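Local atomic coordinates of dioxygenase (Pseudomonas brassicacearum, PDB entry 5V2D), a protein that probably uses an iron ion and molecular oxygen to split the central double bond of lignin-derived stilbenes. Residues 106-111 with 118-123; 367-372 with 422-427; 441-446 with 472-477. All blocks are in the same frame, centred on the assembly; numbering follows the deposited sequence.

In the fold
The chain folds as the seven-bladed beta-propeller of the carotenoid cleavage oxygenases, and its iron is bound by His188, His239, His304 and His495. Contact 1, made by helix 107-115 and the loop behind it, lies across the chain's centre from the other two, with centres about 39 Å from contact 2 and about 41 Å from contact 3. Contacts 2 and 3 belong to successive blades; their centres are about 18 Å apart and they touch, Asp425 OD2 accepting a probable hydrogen bond of 2.9 Å from Met476 N. Contact 2 is tied to the metal site, because Glu372 in its segment 367-372 is hydrogen-bonded to the iron ligand His304, a second-shell link.

Contact 1 of 3, residues 106-111 with 118-123; sequences TDRLLA and SLNGVY
Arg108 lays its guanidinium flat against the side chain of Asn120, the two planes 17° apart and stacked, with Asn120 CB 3.4 Å above the guanidinium plane and over its centre. The arginine springs from the first turn of helix 107-115, which Thr106 opens as N-cap by accepting a 2.9 Å bond from Leu109 N to its OG1; the helix turns into a loop that folds back over the same side. Arg108 reaches that loop because CG stands anti to the backbone N (chi1 170°) and the chain stays extended as far as NE. The stack is a contact of faces: Asn120 ND2 is 3.4 Å from Arg108 NE, but both are donors, and their polar needs are met in other directions. Asn137 serves both residues, its OD1 taking Asn120 ND2 and its backbone O taking Arg108 NH2, while Asn120 OD1 accepts from Gln112 NE2 of the helix. Replacing Arg108 by an alanine would probably open a gap over the Asn120 amide and leave Asn137 O without this donor. One turn on, small Ala111 lets Leu119 come close, CB to CD1 4.1 Å, and that same CD1 methyl lies 3.5 Å from Ala111 O. Near the guanidinium end, a water accepts a weak bond from Arg108 NH1 and donates to Gly121 O at 2.8 Å.

Contact 2 of 3, residues 367-372 with 422-427; sequences TDYPCE and GLSDAW
Tyr369 and Ser424 meet hydroxyl to hydroxyl, Tyr369 OH lying 2.7 Å from Ser424 OG in a short hydrogen bond in which either oxygen could be the donor. The serine oxygen sits at the edge of the ring and in its plane, on the CE1 side, 3.6 Å from Tyr369 CE1, and Ser424 CB is 3.6 Å from Tyr369 OH. No other pair crosses between the segments, which cover only 75 Å² of each other's surface in total. Tyrosine suits the site because it carries a polar group at the far end of a long, rigid, apolar body; serine offers the matching hydroxyl on a short stem.

The distance to be spanned follows from the fold. Tyr369 lies in the loop that leads into strand 371-375 and Ser424 on strand 424-427, the two outer strands of one four-stranded antiparallel propeller blade, and strands 387-392 and 413-418 run between them. The ring passes over this blade, touching Leu390, Ala392 and Val415. Its first torsion puts CG between the backbone N and the carbonyl carbon (chi1 52°), which brings the ring beneath Thr367, whose CB stands 3.8 Å above the centre of one face.

Thr367 also fixes the backbone from which the ring hangs. Its OG1 donates to Tyr369 O at 2.8 Å, in the carbonyl plane and on a lone pair, and takes part in a second hydrogen bond with Leu347 N of the neighbouring blade. Three residues beyond Tyr369 in the chain, Glu372 OE2 is hydrogen-bonded to ND1 of the iron ligand His304.

Contact 3 of 3, residues 441-446 with 472-477; sequences IPRSAD and DSRDMA
Arg443 grips Asp472 end-on in a two-pronged salt bridge, NH1 to OD2 at 2.9 Å and NH2 to OD1 at 2.8 Å. Both carboxylate oxygens are met on their syn sides and lie close to the guanidinium plane, although the two groups are twisted 22° from coplanarity. Arginine suits this place because its paired terminal nitrogens match the spacing of the two carboxylate oxygens, and a bend at chi3 (-50°) turns them to face the acid.

Asp472 OD1 has a second task. With its anti lone pair it accepts from Arg474 N at 3.0 Å, which makes an Asx turn at the start of the type I beta turn from Asp472 to Asp475. The aspartate thus holds together the turn that follows strand 465-472 while binding an arginine just past the end of strand 433-442. These are next-but-one strands of a propeller blade, with strand 452-460 between them, and its Tyr453 touches both Arg443 and Asp472.

Outward from the salt bridge, Arg474 extends over one face of the Arg443 guanidinium. Its CZ lies 3.4 Å above that plane, offset toward the rim, the two planes being 33° apart. Arg443 NH2 and Arg474 NE come within 3.3 Å, two donors with no bond between them. Both find an anion in Asp451, whose OD1 pairs with Arg443 NH2 and OD2 with Arg474 NH2. Ser473, at the edge of the Arg443 group, instead turns its hydroxyl to Ala450 O and Gly452 N.

The carboxylates of Asp472 and Asp451 thus pair with the two guanidinium groups, Asp451 with both, and the two acids probably balance the two positive charges, which lets the guanidinium groups pack one over the other.

Contact 1 of 3, residues 106-111 with 118-123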
ATOM      1  N   THR A 106      -0.878  11.694  14.703  1.00 20.59           N
ATOM      2  CA  THR A 106      -0.490  10.579  15.533  1.00 21.47           C
ATOM      3  C   THR A 106       0.182  11.068  16.815  1.00 20.42           C
ATOM      4  O   THR A 106       0.758  12.151  16.849  1.00 21.57           O
ATOM      5  CB  THR A 106       0.492   9.618  14.826  1.00 20.53           C
ATOM      6  OG1 THR A 106       1.667  10.305  14.501  1.00 19.86           O
ATOM      7  CG2 THR A 106      -0.164   8.987  13.559  1.00 21.34           C
ATOM      8  N   ASP A 107       0.190  10.221  17.832  1.00 20.70           N
ATOM      9  CA  ASP A 107       0.935  10.564  19.031  1.00 22.20           C
ATOM     10  C   ASP A 107       2.435  10.785  18.649  1.00 21.55           C
ATOM     11  O   ASP A 107       3.075  11.640  19.199  1.00 20.16           O
ATOM     12  CB  ASP A 107       0.921   9.481  20.079  1.00 23.52           C
ATOM     13  CG  ASP A 107      -0.452   9.169  20.634  1.00 25.98           C
ATOM     14  OD1 ASP A 107      -1.382   9.889  20.461  1.00 27.93           O
ATOM     15  OD2 ASP A 107      -0.584   8.156  21.380  1.00 28.26           O
ATOM     16  N   ARG A 108       2.951   9.978  17.735  1.00 21.40           N
ATOM     17  CA  ARG A 108       4.342  10.063  17.319  1.00 19.81           C
ATOM     18  C   ARG A 108       4.657  11.442  16.707  1.00 20.14           C
ATOM     19  O   ARG A 108       5.664  12.072  17.057  1.00 21.22           O
ATOM     20  CB  ARG A 108       4.672   8.993  16.321  1.00 18.74           C
ATOM     21  CG  ARG A 108       6.028   9.112  15.640  1.00 19.47           C
ATOM     22  CD  ARG A 108       6.360   7.841  14.881  1.00 21.68           C
ATOM     23  NE  ARG A 108       7.512   7.941  13.990  1.00 20.26           N
ATOM     24  CZ  ARG A 108       8.232   6.909  13.574  1.00 20.77           C
ATOM     25  NH1 ARG A 108       9.214   7.121  12.675  1.00 21.70           N
ATOM     26  NH2 ARG A 108       8.027   5.694  14.008  1.00 21.00           N
ATOM     27  N   LEU A 109       3.821  11.856  15.770  1.00 21.42           N
ATOM     28  CA  LEU A 109       3.972  13.175  15.184  1.00 22.78           C
ATOM     29  C   LEU A 109       3.894  14.289  16.236  1.00 23.62           C
ATOM     30  O   LEU A 109       4.668  15.235  16.210  1.00 22.35           O
ATOM     31  CB  LEU A 109       2.979  13.424  14.092  1.00 22.54           C
ATOM     32  CG  LEU A 109       3.053  14.808  13.424  1.00 24.67           C
ATOM     33  CD1 LEU A 109       4.305  14.959  12.626  1.00 25.49           C
ATOM     34  CD2 LEU A 109       1.937  15.040  12.441  1.00 27.83           C
ATOM     35  N   LEU A 110       2.906  14.222  17.099  1.00 24.00           N
ATOM     36  CA  LEU A 110       2.722  15.313  18.046  1.00 24.14           C
ATOM     37  C   LEU A 110       3.867  15.374  19.060  1.00 23.83           C
ATOM     38  O   LEU A 110       4.221  16.456  19.530  1.00 24.51           O
ATOM     39  CB  LEU A 110       1.383  15.181  18.772  1.00 26.08           C
ATOM     40  CG  LEU A 110       0.160  15.391  17.900  1.00 29.29           C
ATOM     41  CD1 LEU A 110      -1.139  15.275  18.635  1.00 29.72           C
ATOM     42  CD2 LEU A 110       0.184  16.690  17.110  1.00 32.90           C
ATOM     43  N   ALA A 111       4.444  14.232  19.410  1.00 21.41           N
ATOM     44  CA  ALA A 111       5.603  14.264  20.284  1.00 23.37           C
ATOM     45  C   ALA A 111       6.809  14.941  19.571  1.00 20.70           C
ATOM     46  O   ALA A 111       7.544  15.730  20.152  1.00 20.96           O
ATOM     47  CB  ALA A 111       5.947  12.876  20.819  1.00 21.85           C
ATOM     48  N   SER A 118      12.953  14.959  15.239  1.00 23.47           N
ATOM     49  CA  SER A 118      12.682  13.558  15.149  1.00 22.97           C
ATOM     50  C   SER A 118      13.109  12.893  16.464  1.00 24.02           C
ATOM     51  O   SER A 118      14.150  13.224  17.005  1.00 22.41           O
ATOM     52  CB  SER A 118      13.466  12.880  14.002  1.00 23.35           C
ATOM     53  OG  SER A 118      13.485  11.512  14.110  1.00 24.50           O
ATOM     54  N   LEU A 119      12.269  11.992  16.962  1.00 22.17           N
ATOM     55  CA  LEU A 119      12.489  11.236  18.178  1.00 24.40           C
ATOM     56  C   LEU A 119      12.501   9.734  17.925  1.00 24.07           C
ATOM     57  O   LEU A 119      12.532   8.928  18.873  1.00 25.66           O
ATOM     58  CB  LEU A 119      11.372  11.556  19.175  1.00 23.63           C
ATOM     59  CG  LEU A 119      11.239  13.022  19.493  1.00 24.45           C
ATOM     60  CD1 LEU A 119       9.970  13.265  20.305  1.00 24.75           C
ATOM     61  CD2 LEU A 119      12.520  13.539  20.186  1.00 24.32           C
ATOM     62  N   ASN A 120      12.444   9.337  16.660  1.00 22.50           N
ATOM     63  CA  ASN A 120      12.200   7.980  16.317  1.00 23.71           C
ATOM     64  C   ASN A 120      13.374   7.427  15.457  1.00 25.17           C
ATOM     65  O   ASN A 120      13.884   8.116  14.577  1.00 24.82           O
ATOM     66  CB  ASN A 120      10.816   7.856  15.653  1.00 22.87           C
ATOM     67  CG  ASN A 120       9.660   8.153  16.609  1.00 21.32           C
ATOM     68  OD1 ASN A 120       9.429   9.295  16.973  1.00 22.05           O
ATOM     69  ND2 ASN A 120       8.931   7.115  17.004  1.00 21.03           N
ATOM     70  N   GLY A 121      13.772   6.203  15.756  1.00 25.21           N
ATOM     71  CA  GLY A 121      14.910   5.563  15.195  1.00 25.52           C
ATOM     72  C   GLY A 121      14.591   4.649  14.033  1.00 26.26           C
ATOM     73  O   GLY A 121      13.893   5.040  13.083  1.00 22.49           O
ATOM     74  N   VAL A 122      15.083   3.417  14.166  1.00 27.08           N
ATOM     75  CA  VAL A 122      15.023   2.425  13.131  1.00 27.16           C
ATOM     76  C   VAL A 122      13.586   2.018  12.912  1.00 25.64           C
ATOM     77  O   VAL A 122      12.817   1.866  13.894  1.00 25.54           O
ATOM     78  CB  VAL A 122      15.894   1.191  13.538  1.00 30.07           C
ATOM     79  CG1 VAL A 122      15.668   0.016  12.605  1.00 31.90           C
ATOM     80  CG2 VAL A 122      17.415   1.570  13.527  1.00 31.67           C
ATOM     81  N   TYR A 123      13.217   1.821  11.646  1.00 26.51           N
ATOM     82  CA  TYR A 123      11.861   1.398  11.242  1.00 26.39           C
ATOM     83  C   TYR A 123      11.364   0.246  12.090  1.00 26.25           C
ATOM     84  O   TYR A 123      12.013  -0.823  12.158  1.00 26.48           O
ATOM     85  CB  TYR A 123      11.830   1.023   9.752  1.00 27.97           C
ATOM     86  CG  TYR A 123      10.526   0.531   9.220  1.00 28.35           C
ATOM     87  CD1 TYR A 123      10.328  -0.810   8.987  1.00 30.82           C
ATOM     88  CD2 TYR A 123       9.422   1.416   8.978  1.00 29.09           C
ATOM     89  CE1 TYR A 123       9.083  -1.291   8.477  1.00 30.01           C
ATOM     90  CE2 TYR A 123       8.218   0.921   8.454  1.00 31.35           C
ATOM     91  CZ  TYR A 123       8.054  -0.418   8.196  1.00 34.16           C
ATOM     92  OH  TYR A 123       6.858  -0.999   7.777  1.00 40.53           O
TER
HETATM   93  O   HOH W   1       7.570  10.475  18.759  1.00 19.85           O
HETATM   94  O   HOH W   2      11.152   4.977  13.524  1.00 26.71           O

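Contact 2 of 3, residues 367-372 with 422-427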
ATOM      1  N   THR A 367       1.260 -12.329 -16.645  1.00 36.18           N
ATOM      2  CA  THR A 367       1.879 -11.348 -17.522  1.00 34.85           C
ATOM      3  C   THR A 367       3.288 -11.841 -17.720  1.00 37.44           C
ATOM      4  O   THR A 367       3.812 -12.689 -16.972  1.00 37.92           O
ATOM      5  CB  THR A 367       2.001  -9.901 -16.873  1.00 35.85           C
ATOM      6  OG1 THR A 367       2.894  -9.851 -15.709  1.00 34.39           O
ATOM      7  CG2 THR A 367       0.629  -9.331 -16.547  1.00 34.36           C
ATOM      8  N   ASP A 368       3.953 -11.297 -18.697  1.00 39.89           N
ATOM      9  CA  ASP A 368       5.373 -11.589 -18.851  1.00 42.10           C
ATOM     10  C   ASP A 368       6.191 -10.326 -18.572  1.00 43.79           C
ATOM     11  O   ASP A 368       7.307 -10.227 -19.029  1.00 43.27           O
ATOM     12  CB  ASP A 368       5.624 -12.163 -20.241  1.00 45.72           C
ATOM     13  CG  ASP A 368       5.341 -11.177 -21.346  1.00 51.34           C
ATOM     14  OD1 ASP A 368       4.779 -10.057 -21.106  1.00 53.96           O
ATOM     15  OD2 ASP A 368       5.713 -11.504 -22.490  1.00 53.18           O
ATOM     16  N   TYR A 369       5.626  -9.355 -17.855  1.00 40.62           N
ATOM     17  CA  TYR A 369       6.353  -8.130 -17.494  1.00 39.37           C
ATOM     18  C   TYR A 369       6.172  -7.865 -15.994  1.00 37.63           C
ATOM     19  O   TYR A 369       5.151  -8.244 -15.425  1.00 35.97           O
ATOM     20  CB  TYR A 369       5.875  -6.900 -18.320  1.00 36.69           C
ATOM     21  CG  TYR A 369       4.377  -6.684 -18.306  1.00 36.20           C
ATOM     22  CD1 TYR A 369       3.569  -7.175 -19.312  1.00 37.75           C
ATOM     23  CD2 TYR A 369       3.762  -5.956 -17.258  1.00 35.50           C
ATOM     24  CE1 TYR A 369       2.181  -6.926 -19.318  1.00 39.47           C
ATOM     25  CE2 TYR A 369       2.389  -5.776 -17.221  1.00 34.65           C
ATOM     26  CZ  TYR A 369       1.609  -6.231 -18.258  1.00 37.40           C
ATOM     27  OH  TYR A 369       0.248  -6.010 -18.201  1.00 36.05           O
ATOM     28  N   PRO A 370       7.157  -7.223 -15.380  1.00 39.57           N
ATOM     29  CA  PRO A 370       6.991  -6.845 -13.942  1.00 36.89           C
ATOM     30  C   PRO A 370       6.000  -5.710 -13.804  1.00 35.12           C
ATOM     31  O   PRO A 370       5.881  -4.809 -14.664  1.00 33.75           O
ATOM     32  CB  PRO A 370       8.382  -6.349 -13.516  1.00 38.80           C
ATOM     33  CG  PRO A 370       9.117  -6.006 -14.801  1.00 40.43           C
ATOM     34  CD  PRO A 370       8.486  -6.831 -15.931  1.00 38.82           C
ATOM     35  N   CYS A 371       5.293  -5.739 -12.709  1.00 33.67           N
ATOM     36  CA  CYS A 371       4.277  -4.794 -12.380  1.00 30.02           C
ATOM     37  C   CYS A 371       4.018  -4.755 -10.844  1.00 30.55           C
ATOM     38  O   CYS A 371       4.450  -5.618 -10.117  1.00 27.07           O
ATOM     39  CB  CYS A 371       2.995  -5.172 -13.125  1.00 33.72           C
ATOM     40  SG  CYS A 371       2.409  -6.844 -12.805  1.00 35.43           S
ATOM     41  N   GLU A 372       3.302  -3.736 -10.409  1.00 28.63           N
ATOM     42  CA  GLU A 372       2.944  -3.570  -8.981  1.00 27.34           C
ATOM     43  C   GLU A 372       1.814  -2.538  -8.876  1.00 27.78           C
ATOM     44  O   GLU A 372       1.253  -2.099  -9.920  1.00 26.00           O
ATOM     45  CB  GLU A 372       4.144  -3.240  -8.101  1.00 30.67           C
ATOM     46  CG  GLU A 372       4.532  -4.417  -7.134  1.00 32.42           C
ATOM     47  CD  GLU A 372       3.444  -4.711  -6.030  1.00 33.56           C
ATOM     48  OE1 GLU A 372       3.413  -5.834  -5.406  1.00 28.82           O
ATOM     49  OE2 GLU A 372       2.620  -3.778  -5.756  1.00 28.93           O
ATOM     50  N   GLY A 422      -5.623 -12.057 -22.099  1.00 39.66           N
ATOM     51  CA  GLY A 422      -4.201 -11.864 -21.745  1.00 37.82           C
ATOM     52  C   GLY A 422      -3.535 -10.635 -22.352  1.00 37.49           C
ATOM     53  O   GLY A 422      -2.367 -10.457 -22.194  1.00 39.92           O
ATOM     54  N   LEU A 423      -4.271  -9.782 -23.028  1.00 36.60           N
ATOM     55  CA  LEU A 423      -3.708  -8.575 -23.639  1.00 37.70           C
ATOM     56  C   LEU A 423      -3.736  -7.343 -22.660  1.00 34.67           C
ATOM     57  O   LEU A 423      -4.668  -7.217 -21.862  1.00 33.67           O
ATOM     58  CB  LEU A 423      -4.501  -8.162 -24.871  1.00 38.95           C
ATOM     59  CG  LEU A 423      -4.519  -9.243 -26.007  1.00 48.33           C
ATOM     60  CD1 LEU A 423      -5.417  -8.668 -27.129  1.00 46.20           C
ATOM     61  CD2 LEU A 423      -3.131  -9.733 -26.515  1.00 47.89           C
ATOM     62  N   SER A 424      -2.749  -6.483 -22.818  1.00 35.19           N
ATOM     63  CA  SER A 424      -2.583  -5.230 -22.081  1.00 39.11           C
ATOM     64  C   SER A 424      -2.759  -3.961 -22.914  1.00 42.84           C
ATOM     65  O   SER A 424      -2.385  -3.945 -24.042  1.00 49.09           O
ATOM     66  CB  SER A 424      -1.206  -5.248 -21.388  1.00 39.61           C
ATOM     67  OG  SER A 424      -1.144  -6.359 -20.468  1.00 35.65           O
ATOM     68  N   ASP A 425      -3.401  -2.939 -22.389  1.00 42.86           N
ATOM     69  CA  ASP A 425      -3.657  -1.638 -23.047  1.00 44.38           C
ATOM     70  C   ASP A 425      -2.956  -0.631 -22.076  1.00 43.07           C
ATOM     71  O   ASP A 425      -3.395  -0.520 -20.924  1.00 38.66           O
ATOM     72  CB  ASP A 425      -5.189  -1.433 -23.021  1.00 42.08           C
ATOM     73  CG  ASP A 425      -5.680  -0.024 -23.630  1.00 48.04           C
ATOM     74  OD1 ASP A 425      -4.840   0.650 -24.342  1.00 53.70           O
ATOM     75  OD2 ASP A 425      -6.953   0.463 -23.473  1.00 46.52           O
ATOM     76  N   ALA A 426      -1.888   0.032 -22.508  1.00 35.37           N
ATOM     77  CA  ALA A 426      -1.075   0.850 -21.604  1.00 34.29           C
ATOM     78  C   ALA A 426      -0.927   2.278 -22.061  1.00 34.59           C
ATOM     79  O   ALA A 426      -0.882   2.549 -23.273  1.00 31.91           O
ATOM     80  CB  ALA A 426       0.314   0.239 -21.446  1.00 34.35           C
ATOM     81  N   TRP A 427      -0.835   3.220 -21.107  1.00 31.61           N
ATOM     82  CA  TRP A 427      -0.461   4.588 -21.442  1.00 30.48           C
ATOM     83  C   TRP A 427       0.964   4.862 -20.974  1.00 30.67           C
ATOM     84  O   TRP A 427       1.304   4.658 -19.777  1.00 28.03           O
ATOM     85  CB  TRP A 427      -1.465   5.612 -20.864  1.00 30.26           C
ATOM     86  CG  TRP A 427      -1.097   6.992 -21.294  1.00 33.08           C
ATOM     87  CD1 TRP A 427      -0.926   7.400 -22.570  1.00 35.11           C
ATOM     88  CD2 TRP A 427      -0.807   8.136 -20.477  1.00 32.10           C
ATOM     89  NE1 TRP A 427      -0.580   8.718 -22.610  1.00 33.63           N
ATOM     90  CE2 TRP A 427      -0.491   9.192 -21.345  1.00 34.96           C
ATOM     91  CE3 TRP A 427      -0.846   8.391 -19.110  1.00 31.44           C
ATOM     92  CZ2 TRP A 427      -0.170  10.470 -20.893  1.00 34.18           C
ATOM     93  CZ3 TRP A 427      -0.540   9.651 -18.673  1.00 29.99           C
ATOM     94  CH2 TRP A 427      -0.198  10.660 -19.524  1.00 33.67           C
TER

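Contact 3 of 3, residues 441-446 with 472-477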
ATOM      1  N   ILE A 441     -12.817   4.127 -11.105  1.00 26.36           N
ATOM      2  CA  ILE A 441     -14.102   4.709 -10.813  1.00 27.37           C
ATOM      3  C   ILE A 441     -15.099   4.178 -11.870  1.00 28.08           C
ATOM      4  O   ILE A 441     -14.914   4.452 -13.036  1.00 26.53           O
ATOM      5  CB  ILE A 441     -14.053   6.248 -10.923  1.00 28.04           C
ATOM      6  CG1 ILE A 441     -13.063   6.805  -9.932  1.00 27.83           C
ATOM      7  CG2 ILE A 441     -15.438   6.835 -10.665  1.00 29.03           C
ATOM      8  CD1 ILE A 441     -12.848   8.330  -9.986  1.00 28.12           C
ATOM      9  N   PRO A 442     -16.163   3.467 -11.461  1.00 29.67           N
ATOM     10  CA  PRO A 442     -17.103   2.994 -12.460  1.00 29.48           C
ATOM     11  C   PRO A 442     -17.787   4.110 -13.211  1.00 31.75           C
ATOM     12  O   PRO A 442     -18.026   5.142 -12.675  1.00 27.73           O
ATOM     13  CB  PRO A 442     -18.192   2.285 -11.628  1.00 31.93           C
ATOM     14  CG  PRO A 442     -17.578   2.085 -10.222  1.00 30.56           C
ATOM     15  CD  PRO A 442     -16.572   3.109 -10.060  1.00 30.43           C
ATOM     16  N   ARG A 443     -18.086   3.888 -14.506  1.00 29.79           N
ATOM     17  CA  ARG A 443     -18.738   4.957 -15.340  1.00 32.29           C
ATOM     18  C   ARG A 443     -20.122   5.275 -14.775  1.00 31.75           C
ATOM     19  O   ARG A 443     -20.521   6.412 -14.824  1.00 33.90           O
ATOM     20  CB  ARG A 443     -18.854   4.500 -16.826  1.00 34.52           C
ATOM     21  CG  ARG A 443     -19.212   5.629 -17.826  1.00 35.04           C
ATOM     22  CD  ARG A 443     -19.205   5.175 -19.289  1.00 37.52           C
ATOM     23  NE  ARG A 443     -17.946   4.472 -19.514  1.00 36.25           N
ATOM     24  CZ  ARG A 443     -16.796   5.001 -19.907  1.00 38.71           C
ATOM     25  NH1 ARG A 443     -16.691   6.251 -20.334  1.00 38.37           N
ATOM     26  NH2 ARG A 443     -15.705   4.201 -19.967  1.00 37.37           N
ATOM     27  N   SER A 444     -20.799   4.280 -14.251  1.00 33.09           N
ATOM     28  CA  SER A 444     -22.093   4.477 -13.608  1.00 39.50           C
ATOM     29  C   SER A 444     -22.232   3.276 -12.728  1.00 39.23           C
ATOM     30  O   SER A 444     -21.460   2.335 -12.839  1.00 41.42           O
ATOM     31  CB  SER A 444     -23.247   4.500 -14.625  1.00 41.54           C
ATOM     32  OG  SER A 444     -23.332   3.260 -15.352  1.00 47.94           O
ATOM     33  N   ALA A 445     -23.247   3.262 -11.865  1.00 48.12           N
ATOM     34  CA  ALA A 445     -23.461   2.074 -11.007  1.00 50.20           C
ATOM     35  C   ALA A 445     -23.873   0.829 -11.826  1.00 50.72           C
ATOM     36  O   ALA A 445     -23.663  -0.298 -11.444  1.00 51.51           O
ATOM     37  CB  ALA A 445     -24.442   2.405  -9.897  1.00 59.38           C
ATOM     38  N   ASP A 446     -24.427   1.066 -13.002  1.00 59.33           N
ATOM     39  CA  ASP A 446     -24.709  -0.002 -14.001  1.00 61.66           C
ATOM     40  C   ASP A 446     -23.544  -0.674 -14.698  1.00 51.75           C
ATOM     41  O   ASP A 446     -23.709  -1.678 -15.350  1.00 49.08           O
ATOM     42  CB  ASP A 446     -25.506   0.629 -15.146  1.00 68.70           C
ATOM     43  CG  ASP A 446     -26.972   0.346 -15.000  1.00 79.07           C
ATOM     44  OD1 ASP A 446     -27.644   0.019 -16.000  1.00 90.14           O
ATOM     45  OD2 ASP A 446     -27.482   0.425 -13.856  1.00 88.71           O
ATOM     46  N   ASP A 472      -9.751   6.991 -19.630  1.00 29.46           N
ATOM     47  CA  ASP A 472     -10.980   6.229 -19.860  1.00 29.89           C
ATOM     48  C   ASP A 472     -10.541   4.821 -20.070  1.00 28.95           C
ATOM     49  O   ASP A 472      -9.680   4.595 -20.955  1.00 30.66           O
ATOM     50  CB  ASP A 472     -11.703   6.772 -21.152  1.00 33.52           C
ATOM     51  CG  ASP A 472     -13.111   6.216 -21.273  1.00 36.26           C
ATOM     52  OD1 ASP A 472     -13.324   4.980 -21.195  1.00 36.16           O
ATOM     53  OD2 ASP A 472     -14.058   7.032 -21.371  1.00 43.02           O
ATOM     54  N   SER A 473     -11.128   3.867 -19.339  1.00 28.32           N
ATOM     55  CA  SER A 473     -10.704   2.454 -19.413  1.00 30.94           C
ATOM     56  C   SER A 473     -10.928   1.831 -20.806  1.00 33.62           C
ATOM     57  O   SER A 473     -10.234   0.871 -21.150  1.00 36.84           O
ATOM     58  CB  SER A 473     -11.447   1.544 -18.448  1.00 30.43           C
ATOM     59  OG  SER A 473     -12.849   1.521 -18.661  1.00 27.79           O
ATOM     60  N   ARG A 474     -11.858   2.427 -21.563  1.00 36.04           N
ATOM     61  CA  ARG A 474     -12.119   1.994 -22.954  1.00 39.38           C
ATOM     62  C   ARG A 474     -11.007   2.281 -23.915  1.00 43.55           C
ATOM     63  O   ARG A 474     -10.984   1.662 -24.991  1.00 48.25           O
ATOM     64  CB  ARG A 474     -13.375   2.677 -23.500  1.00 37.77           C
ATOM     65  CG  ARG A 474     -14.595   2.037 -22.848  1.00 38.65           C
ATOM     66  CD  ARG A 474     -15.809   2.786 -23.202  1.00 40.05           C
ATOM     67  NE  ARG A 474     -16.933   2.314 -22.402  1.00 42.07           N
ATOM     68  CZ  ARG A 474     -18.194   2.751 -22.583  1.00 49.34           C
ATOM     69  NH1 ARG A 474     -18.495   3.626 -23.552  1.00 51.64           N
ATOM     70  NH2 ARG A 474     -19.188   2.302 -21.831  1.00 45.67           N
ATOM     71  N   ASP A 475     -10.104   3.202 -23.562  1.00 37.42           N
ATOM     72  CA  ASP A 475      -8.968   3.483 -24.392  1.00 39.05           C
ATOM     73  C   ASP A 475      -7.817   4.101 -23.615  1.00 36.77           C
ATOM     74  O   ASP A 475      -7.662   5.345 -23.631  1.00 34.51           O
ATOM     75  CB  ASP A 475      -9.452   4.445 -25.516  1.00 39.13           C
ATOM     76  CG  ASP A 475      -8.360   4.783 -26.524  1.00 46.31           C
ATOM     77  OD1 ASP A 475      -7.207   4.243 -26.450  1.00 48.42           O
ATOM     78  OD2 ASP A 475      -8.713   5.657 -27.341  1.00 53.03           O
ATOM     79  N   MET A 476      -7.000   3.277 -22.966  1.00 33.66           N
ATOM     80  CA  MET A 476      -5.939   3.778 -22.152  1.00 33.26           C
ATOM     81  C   MET A 476      -4.831   4.358 -22.991  1.00 34.66           C
ATOM     82  O   MET A 476      -4.251   5.383 -22.645  1.00 31.82           O
ATOM     83  CB  MET A 476      -5.326   2.653 -21.301  1.00 38.99           C
ATOM     84  CG  MET A 476      -6.385   1.936 -20.396  1.00 38.29           C
ATOM     85  SD  MET A 476      -6.721   2.957 -18.976  1.00 37.20           S
ATOM     86  CE  MET A 476      -5.119   2.770 -18.067  1.00 40.85           C
ATOM     87  N   ALA A 477      -4.536   3.759 -24.152  1.00 32.89           N
ATOM     88  CA  ALA A 477      -3.368   4.203 -24.931  1.00 32.43           C
ATOM     89  C   ALA A 477      -3.518   5.624 -25.436  1.00 32.39           C
ATOM     90  O   ALA A 477      -2.542   6.313 -25.709  1.00 31.81           O
ATOM     91  CB  ALA A 477      -3.086   3.218 -26.098  1.00 33.82           C
TER